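Local coordinates for protein activated BY transcription factor SSRB (Salmonella enterica, PDB 2WNW) that belongs to glycosyl hydrolase family 30, pairing a TIM-barrel domain with a beta-sandwich domain, and is named for its activation by the transcription factor SsrB, at residues M1-R12 / L16-R28. Numbering follows the deposited sequence.
Sequences MKGRLISSDPYR and LVERAVSFSHRQR
With CG swung to the far side from the backbone N (chi1 -167°), Met-1 then bends at chi3 (78°), which drops CE over the ring of Phe-23, 3.4 Å from the centroid and almost on the ring normal. SD stays above the same face at a longer 4.8 Å, a Met-aromatic contact, while the ring also meets Trp-442. Beside them, Phe-23 N bonds to Met-1 O at 2.8 Å. From here the two strands run antiparallel: Gly-3 with Val-21, Leu-5 with Arg-19 and Ser-7 with Val-17 form hydrogen-bonded pairs, each closed by two N-H...O bonds. On the face carrying Leu-5 and Val-21, Leu-5 CB packs against Val-21 CG1 at 3.7 Å, and the same methyl also lies over one face of the Arg-19 guanidinium, offset toward its rim. On the opposite face of the sheet, Arg-4 bends at chi3 (-68°) and brings NH1 to 2.9 Å from Glu-18 OE1 in a salt bridge. Ile-6 CG2 meets Leu-16 CD2 at 3.7 Å. At the far end Ser-8 OG takes a nearly straight bond from Leu-16 N (2.8 Å) and also bonds His-372 NE2, tying the turn to helix 365-374. With strand 437-442 alongside 2-9 and strand 426-432 beside 17-25, this is a beta-hairpin by which the N-terminus joins the beta-sandwich domain of a family 30 glycosyl hydrolase.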
ATOM      1  N   MET A   1     -19.211  23.217   5.197  1.00 31.86           N
ATOM      2  CA  MET A   1     -19.197  21.772   5.561  1.00 32.10           C
ATOM      3  C   MET A   1     -18.649  21.627   6.975  1.00 31.90           C
ATOM      4  O   MET A   1     -17.636  22.232   7.322  1.00 32.31           O
ATOM      5  CB  MET A   1     -18.329  20.996   4.565  1.00 33.14           C
ATOM      6  CG  MET A   1     -18.467  19.485   4.639  1.00 33.94           C
ATOM      7  SD  MET A   1     -17.827  18.691   3.143  1.00 37.77           S
ATOM      8  CE  MET A   1     -16.089  18.778   3.452  1.00 31.42           C
ATOM      9  N   LYS A   2     -19.332  20.834   7.791  1.00 31.54           N
ATOM     10  CA  LYS A   2     -18.922  20.621   9.173  1.00 31.40           C
ATOM     11  C   LYS A   2     -18.932  19.139   9.528  1.00 29.51           C
ATOM     12  O   LYS A   2     -19.389  18.304   8.747  1.00 29.14           O
ATOM     13  CB  LYS A   2     -19.858  21.381  10.110  1.00 32.80           C
ATOM     14  CG  LYS A   2     -21.321  21.018   9.925  1.00 37.31           C
ATOM     15  CD  LYS A   2     -22.225  21.917  10.748  1.00 40.39           C
ATOM     16  CE  LYS A   2     -23.691  21.584  10.511  1.00 42.75           C
ATOM     17  NZ  LYS A   2     -24.596  22.476  11.296  1.00 45.69           N
ATOM     18  N   GLY A   3     -18.425  18.814  10.712  1.00 28.37           N
ATOM     19  CA  GLY A   3     -18.402  17.425  11.128  1.00 27.31           C
ATOM     20  C   GLY A   3     -18.056  17.238  12.587  1.00 26.81           C
ATOM     21  O   GLY A   3     -18.113  18.179  13.377  1.00 25.91           O
ATOM     22  N   ARG A   4     -17.702  16.007  12.945  1.00 25.63           N
ATOM     23  CA  ARG A   4     -17.332  15.679  14.309  1.00 25.43           C
ATOM     24  C   ARG A   4     -15.947  15.053  14.296  1.00 24.52           C
ATOM     25  O   ARG A   4     -15.622  14.267  13.408  1.00 23.15           O
ATOM     26  CB  ARG A   4     -18.325  14.688  14.917  1.00 27.82           C
ATOM     27  CG  ARG A   4     -19.744  15.210  15.065  1.00 33.48           C
ATOM     28  CD  ARG A   4     -20.581  14.231  15.878  1.00 37.19           C
ATOM     29  NE  ARG A   4     -20.827  12.977  15.171  1.00 40.20           N
ATOM     30  CZ  ARG A   4     -21.007  11.802  15.770  1.00 41.78           C
ATOM     31  NH1 ARG A   4     -20.959  11.709  17.092  1.00 43.82           N
ATOM     32  NH2 ARG A   4     -21.251  10.719  15.046  1.00 42.40           N
ATOM     33  N   LEU A   5     -15.135  15.412  15.283  1.00 22.94           N
ATOM     34  CA  LEU A   5     -13.785  14.885  15.392  1.00 21.92           C
ATOM     35  C   LEU A   5     -13.644  14.150  16.719  1.00 21.03           C
ATOM     36  O   LEU A   5     -13.921  14.710  17.776  1.00 21.03           O
ATOM     37  CB  LEU A   5     -12.764  16.025  15.315  1.00 21.24           C
ATOM     38  CG  LEU A   5     -11.286  15.630  15.411  1.00 21.74           C
ATOM     39  CD1 LEU A   5     -10.903  14.768  14.212  1.00 20.32           C
ATOM     40  CD2 LEU A   5     -10.422  16.881  15.463  1.00 21.43           C
ATOM     41  N   ILE A   6     -13.234  12.886  16.651  1.00 18.92           N
ATOM     42  CA  ILE A   6     -13.039  12.066  17.843  1.00 18.98           C
ATOM     43  C   ILE A   6     -11.539  11.817  17.927  1.00 20.35           C
ATOM     44  O   ILE A   6     -10.972  11.130  17.071  1.00 19.89           O
ATOM     45  CB  ILE A   6     -13.776  10.712  17.735  1.00 19.21           C
ATOM     46  CG1 ILE A   6     -15.292  10.935  17.658  1.00 24.09           C
ATOM     47  CG2 ILE A   6     -13.447   9.844  18.946  1.00 18.38           C
ATOM     48  CD1 ILE A   6     -15.771  11.467  16.330  1.00 26.43           C
ATOM     49  N   SER A   7     -10.904  12.372  18.956  1.00 18.33           N
ATOM     50  CA  SER A   7      -9.460  12.252  19.108  1.00 20.22           C
ATOM     51  C   SER A   7      -8.980  11.526  20.358  1.00 20.09           C
ATOM     52  O   SER A   7      -9.513  11.713  21.455  1.00 19.40           O
ATOM     53  CB  SER A   7      -8.829  13.648  19.079  1.00 20.86           C
ATOM     54  OG  SER A   7      -9.279  14.386  17.958  1.00 23.84           O
ATOM     55  N   SER A   8      -7.957  10.696  20.174  1.00 19.31           N
ATOM     56  CA  SER A   8      -7.353   9.951  21.269  1.00 19.59           C
ATOM     57  C   SER A   8      -5.878  10.314  21.362  1.00 20.05           C
ATOM     58  O   SER A   8      -5.190  10.448  20.350  1.00 19.16           O
ATOM     59  CB  SER A   8      -7.485   8.438  21.052  1.00 19.19           C
ATOM     60  OG  SER A   8      -8.825   8.006  21.206  1.00 19.74           O
ATOM     61  N   ASP A   9      -5.411  10.482  22.592  1.00 20.74           N
ATOM     62  CA  ASP A   9      -4.025  10.815  22.882  1.00 22.20           C
ATOM     63  C   ASP A   9      -3.642   9.808  23.961  1.00 21.13           C
ATOM     64  O   ASP A   9      -3.653  10.122  25.152  1.00 22.63           O
ATOM     65  CB  ASP A   9      -3.946  12.248  23.420  1.00 23.45           C
ATOM     66  CG  ASP A   9      -2.520  12.715  23.671  1.00 27.04           C
ATOM     67  OD1 ASP A   9      -2.350  13.922  23.936  1.00 29.20           O
ATOM     68  OD2 ASP A   9      -1.579  11.895  23.611  1.00 26.26           O
ATOM     69  N   PRO A  10      -3.314   8.573  23.553  1.00 20.48           N
ATOM     70  CA  PRO A  10      -2.938   7.517  24.496  1.00 21.63           C
ATOM     71  C   PRO A  10      -1.871   7.877  25.529  1.00 21.48           C
ATOM     72  O   PRO A  10      -1.997   7.509  26.693  1.00 21.12           O
ATOM     73  CB  PRO A  10      -2.527   6.358  23.580  1.00 21.73           C
ATOM     74  CG  PRO A  10      -2.113   7.039  22.307  1.00 22.97           C
ATOM     75  CD  PRO A  10      -3.157   8.110  22.163  1.00 21.84           C
ATOM     76  N   TYR A  11      -0.825   8.589  25.123  1.00 21.83           N
ATOM     77  CA  TYR A  11       0.213   8.953  26.080  1.00 22.02           C
ATOM     78  C   TYR A  11      -0.312   9.830  27.214  1.00 24.66           C
ATOM     79  O   TYR A  11       0.319   9.933  28.266  1.00 24.15           O
ATOM     80  CB  TYR A  11       1.391   9.626  25.371  1.00 21.05           C
ATOM     81  CG  TYR A  11       2.348   8.622  24.756  1.00 20.52           C
ATOM     82  CD1 TYR A  11       3.027   7.698  25.554  1.00 23.21           C
ATOM     83  CD2 TYR A  11       2.563   8.583  23.381  1.00 21.74           C
ATOM     84  CE1 TYR A  11       3.903   6.755  24.992  1.00 21.27           C
ATOM     85  CE2 TYR A  11       3.430   7.648  22.808  1.00 19.79           C
ATOM     86  CZ  TYR A  11       4.095   6.740  23.616  1.00 20.67           C
ATOM     87  OH  TYR A  11       4.953   5.823  23.045  1.00 20.19           O
ATOM     88  N   ARG A  12      -1.464  10.462  27.005  1.00 25.29           N
ATOM     89  CA  ARG A  12      -2.065  11.284  28.050  1.00 28.68           C
ATOM     90  C   ARG A  12      -3.323  10.606  28.582  1.00 28.31           C
ATOM     91  O   ARG A  12      -4.099  11.207  29.324  1.00 29.13           O
ATOM     92  CB  ARG A  12      -2.416  12.679  27.528  1.00 31.23           C
ATOM     93  CG  ARG A  12      -1.218  13.570  27.260  1.00 35.98           C
ATOM     94  CD  ARG A  12      -1.674  14.991  26.978  1.00 40.88           C
ATOM     95  NE  ARG A  12      -0.566  15.874  26.623  1.00 45.60           N
ATOM     96  CZ  ARG A  12      -0.699  17.176  26.387  1.00 48.31           C
ATOM     97  NH1 ARG A  12      -1.894  17.749  26.469  1.00 50.06           N
ATOM     98  NH2 ARG A  12       0.361  17.908  26.066  1.00 48.87           N
ATOM     99  N   LEU A  16     -11.056   8.776  22.756  1.00 20.29           N
ATOM    100  CA  LEU A  16     -12.321   9.087  22.106  1.00 20.05           C
ATOM    101  C   LEU A  16     -12.961  10.392  22.573  1.00 21.02           C
ATOM    102  O   LEU A  16     -14.128  10.418  22.970  1.00 21.07           O
ATOM    103  CB  LEU A  16     -13.294   7.921  22.317  1.00 19.50           C
ATOM    104  CG  LEU A  16     -12.807   6.548  21.832  1.00 20.48           C
ATOM    105  CD1 LEU A  16     -13.773   5.469  22.289  1.00 20.17           C
ATOM    106  CD2 LEU A  16     -12.675   6.548  20.314  1.00 20.02           C
ATOM    107  N   VAL A  17     -12.195  11.475  22.520  1.00 20.51           N
ATOM    108  CA  VAL A  17     -12.701  12.783  22.919  1.00 21.58           C
ATOM    109  C   VAL A  17     -13.336  13.433  21.694  1.00 22.46           C
ATOM    110  O   VAL A  17     -12.664  13.657  20.689  1.00 22.41           O
ATOM    111  CB  VAL A  17     -11.564  13.675  23.446  1.00 21.87           C
ATOM    112  CG1 VAL A  17     -12.111  15.033  23.861  1.00 23.65           C
ATOM    113  CG2 VAL A  17     -10.873  12.986  24.620  1.00 22.14           C
ATOM    114  N   GLU A  18     -14.631  13.729  21.774  1.00 23.01           N
ATOM    115  CA  GLU A  18     -15.327  14.331  20.644  1.00 25.88           C
ATOM    116  C   GLU A  18     -15.567  15.830  20.757  1.00 26.42           C
ATOM    117  O   GLU A  18     -15.757  16.367  21.846  1.00 26.19           O
ATOM    118  CB  GLU A  18     -16.678  13.643  20.419  1.00 27.80           C
ATOM    119  CG  GLU A  18     -17.384  14.126  19.156  1.00 33.21           C
ATOM    120  CD  GLU A  18     -18.751  13.504  18.950  1.00 35.96           C
ATOM    121  OE1 GLU A  18     -18.882  12.269  19.098  1.00 39.28           O
ATOM    122  OE2 GLU A  18     -19.695  14.253  18.624  1.00 37.23           O
ATOM    123  N   ARG A  19     -15.557  16.496  19.608  1.00 26.68           N
ATOM    124  CA  ARG A  19     -15.810  17.925  19.547  1.00 29.49           C
ATOM    125  C   ARG A  19     -16.238  18.297  18.136  1.00 29.05           C
ATOM    126  O   ARG A  19     -15.842  17.649  17.162  1.00 27.77           O
ATOM    127  CB  ARG A  19     -14.564  18.717  19.962  1.00 32.65           C
ATOM    128  CG  ARG A  19     -13.450  18.784  18.939  1.00 35.84           C
ATOM    129  CD  ARG A  19     -12.235  19.455  19.558  1.00 40.14           C
ATOM    130  NE  ARG A  19     -11.224  19.821  18.572  1.00 44.39           N
ATOM    131  CZ  ARG A  19     -11.347  20.828  17.712  1.00 46.63           C
ATOM    132  NH1 ARG A  19     -12.443  21.576  17.713  1.00 48.51           N
ATOM    133  NH2 ARG A  19     -10.369  21.092  16.854  1.00 47.17           N
ATOM    134  N   ALA A  20     -17.070  19.326  18.031  1.00 28.65           N
ATOM    135  CA  ALA A  20     -17.558  19.780  16.740  1.00 27.74           C
ATOM    136  C   ALA A  20     -16.455  20.516  15.999  1.00 27.11           C
ATOM    137  O   ALA A  20     -15.681  21.260  16.597  1.00 27.37           O
ATOM    138  CB  ALA A  20     -18.764  20.695  16.929  1.00 28.83           C
ATOM    139  N   VAL A  21     -16.380  20.298  14.692  1.00 26.84           N
ATOM    140  CA  VAL A  21     -15.373  20.953  13.872  1.00 26.87           C
ATOM    141  C   VAL A  21     -15.994  21.356  12.544  1.00 26.67           C
ATOM    142  O   VAL A  21     -17.078  20.891  12.187  1.00 26.45           O
ATOM    143  CB  VAL A  21     -14.171  20.016  13.585  1.00 26.76           C
ATOM    144  CG1 VAL A  21     -13.505  19.605  14.886  1.00 27.12           C
ATOM    145  CG2 VAL A  21     -14.639  18.789  12.817  1.00 26.19           C
ATOM    146  N   SER A  22     -15.313  22.231  11.815  1.00 27.23           N
ATOM    147  CA  SER A  22     -15.809  22.653  10.518  1.00 27.63           C
ATOM    148  C   SER A  22     -14.667  22.745   9.519  1.00 27.10           C
ATOM    149  O   SER A  22     -13.531  23.063   9.878  1.00 27.53           O
ATOM    150  CB  SER A  22     -16.523  24.007  10.623  1.00 30.46           C
ATOM    151  OG  SER A  22     -15.611  25.055  10.897  1.00 33.19           O
ATOM    152  N   PHE A  23     -14.978  22.440   8.266  1.00 25.41           N
ATOM    153  CA  PHE A  23     -14.004  22.508   7.189  1.00 25.69           C
ATOM    154  C   PHE A  23     -13.934  23.968   6.757  1.00 26.91           C
ATOM    155  O   PHE A  23     -14.797  24.770   7.119  1.00 26.67           O
ATOM    156  CB  PHE A  23     -14.465  21.669   5.994  1.00 24.85           C
ATOM    157  CG  PHE A  23     -14.311  20.184   6.176  1.00 26.07           C
ATOM    158  CD1 PHE A  23     -13.268  19.502   5.551  1.00 25.86           C
ATOM    159  CD2 PHE A  23     -15.228  19.460   6.930  1.00 25.66           C
ATOM    160  CE1 PHE A  23     -13.144  18.115   5.670  1.00 26.52           C
ATOM    161  CE2 PHE A  23     -15.114  18.072   7.057  1.00 26.79           C
ATOM    162  CZ  PHE A  23     -14.070  17.400   6.423  1.00 26.41           C
ATOM    163  N   SER A  24     -12.908  24.300   5.984  1.00 27.07           N
ATOM    164  CA  SER A  24     -12.719  25.647   5.462  1.00 28.64           C
ATOM    165  C   SER A  24     -12.411  25.490   3.982  1.00 29.61           C
ATOM    166  O   SER A  24     -12.102  24.385   3.528  1.00 29.44           O
ATOM    167  CB  SER A  24     -11.537  26.329   6.153  1.00 27.97           C
ATOM    168  OG  SER A  24     -11.765  26.462   7.542  1.00 31.63           O
ATOM    169  N   HIS A  25     -12.511  26.577   3.222  1.00 29.19           N
ATOM    170  CA  HIS A  25     -12.196  26.510   1.801  1.00 30.47           C
ATOM    171  C   HIS A  25     -10.720  26.135   1.763  1.00 29.33           C
ATOM    172  O   HIS A  25      -9.927  26.676   2.533  1.00 28.01           O
ATOM    173  CB  HIS A  25     -12.404  27.869   1.127  1.00 32.81           C
ATOM    174  CG  HIS A  25     -12.176  27.846  -0.353  1.00 35.63           C
ATOM    175  ND1 HIS A  25     -13.016  27.187  -1.225  1.00 37.61           N
ATOM    176  CD2 HIS A  25     -11.181  28.367  -1.111  1.00 36.56           C
ATOM    177  CE1 HIS A  25     -12.549  27.303  -2.456  1.00 38.15           C
ATOM    178  NE2 HIS A  25     -11.436  28.013  -2.414  1.00 37.62           N
ATOM    179  N   ARG A  26     -10.345  25.217   0.880  1.00 29.05           N
ATOM    180  CA  ARG A  26      -8.953  24.784   0.810  1.00 29.04           C
ATOM    181  C   ARG A  26      -7.968  25.883   0.425  1.00 30.15           C
ATOM    182  O   ARG A  26      -8.314  26.838  -0.273  1.00 29.32           O
ATOM    183  CB  ARG A  26      -8.792  23.620  -0.171  1.00 28.47           C
ATOM    184  CG  ARG A  26      -8.844  24.015  -1.640  1.00 29.25           C
ATOM    185  CD  ARG A  26      -8.090  23.000  -2.496  1.00 27.74           C
ATOM    186  NE  ARG A  26      -6.668  22.973  -2.161  1.00 29.40           N
ATOM    187  CZ  ARG A  26      -5.804  22.066  -2.606  1.00 28.28           C
ATOM    188  NH1 ARG A  26      -6.206  21.096  -3.415  1.00 27.10           N
ATOM    189  NH2 ARG A  26      -4.532  22.124  -2.232  1.00 27.79           N
ATOM    190  N   GLN A  27      -6.737  25.733   0.898  1.00 30.56           N
ATOM    191  CA  GLN A  27      -5.668  26.672   0.593  1.00 31.73           C
ATOM    192  C   GLN A  27      -5.022  26.139  -0.680  1.00 31.94           C
ATOM    193  O   GLN A  27      -5.104  24.944  -0.964  1.00 29.38           O
ATOM    194  CB  GLN A  27      -4.633  26.689   1.714  1.00 33.14           C
ATOM    195  CG  GLN A  27      -5.214  26.894   3.099  1.00 37.45           C
ATOM    196  CD  GLN A  27      -4.168  26.737   4.187  1.00 39.25           C
ATOM    197  OE1 GLN A  27      -3.216  27.512   4.263  1.00 42.04           O
ATOM    198  NE2 GLN A  27      -4.337  25.724   5.030  1.00 40.11           N
ATOM    199  N   ARG A  28      -4.382  27.020  -1.441  1.00 31.30           N
ATOM    200  CA  ARG A  28      -3.733  26.615  -2.682  1.00 32.09           C
ATOM    201  C   ARG A  28      -2.611  25.601  -2.468  1.00 29.99           C
ATOM    202  O   ARG A  28      -2.454  24.672  -3.259  1.00 29.95           O
ATOM    203  CB  ARG A  28      -3.190  27.843  -3.424  1.00 35.76           C
ATOM    204  CG  ARG A  28      -4.217  28.536  -4.318  1.00 41.75           C
ATOM    205  CD  ARG A  28      -3.582  29.666  -5.125  1.00 46.89           C
ATOM    206  NE  ARG A  28      -3.666  30.959  -4.448  1.00 51.21           N
ATOM    207  CZ  ARG A  28      -4.751  31.729  -4.441  1.00 54.11           C
ATOM    208  NH1 ARG A  28      -5.849  31.340  -5.077  1.00 55.53           N
ATOM    209  NH2 ARG A  28      -4.740  32.891  -3.797  1.00 54.49           N
TER
HETATM  210  O   HOH W   1     -11.462  15.926  19.097  1.00 23.57           O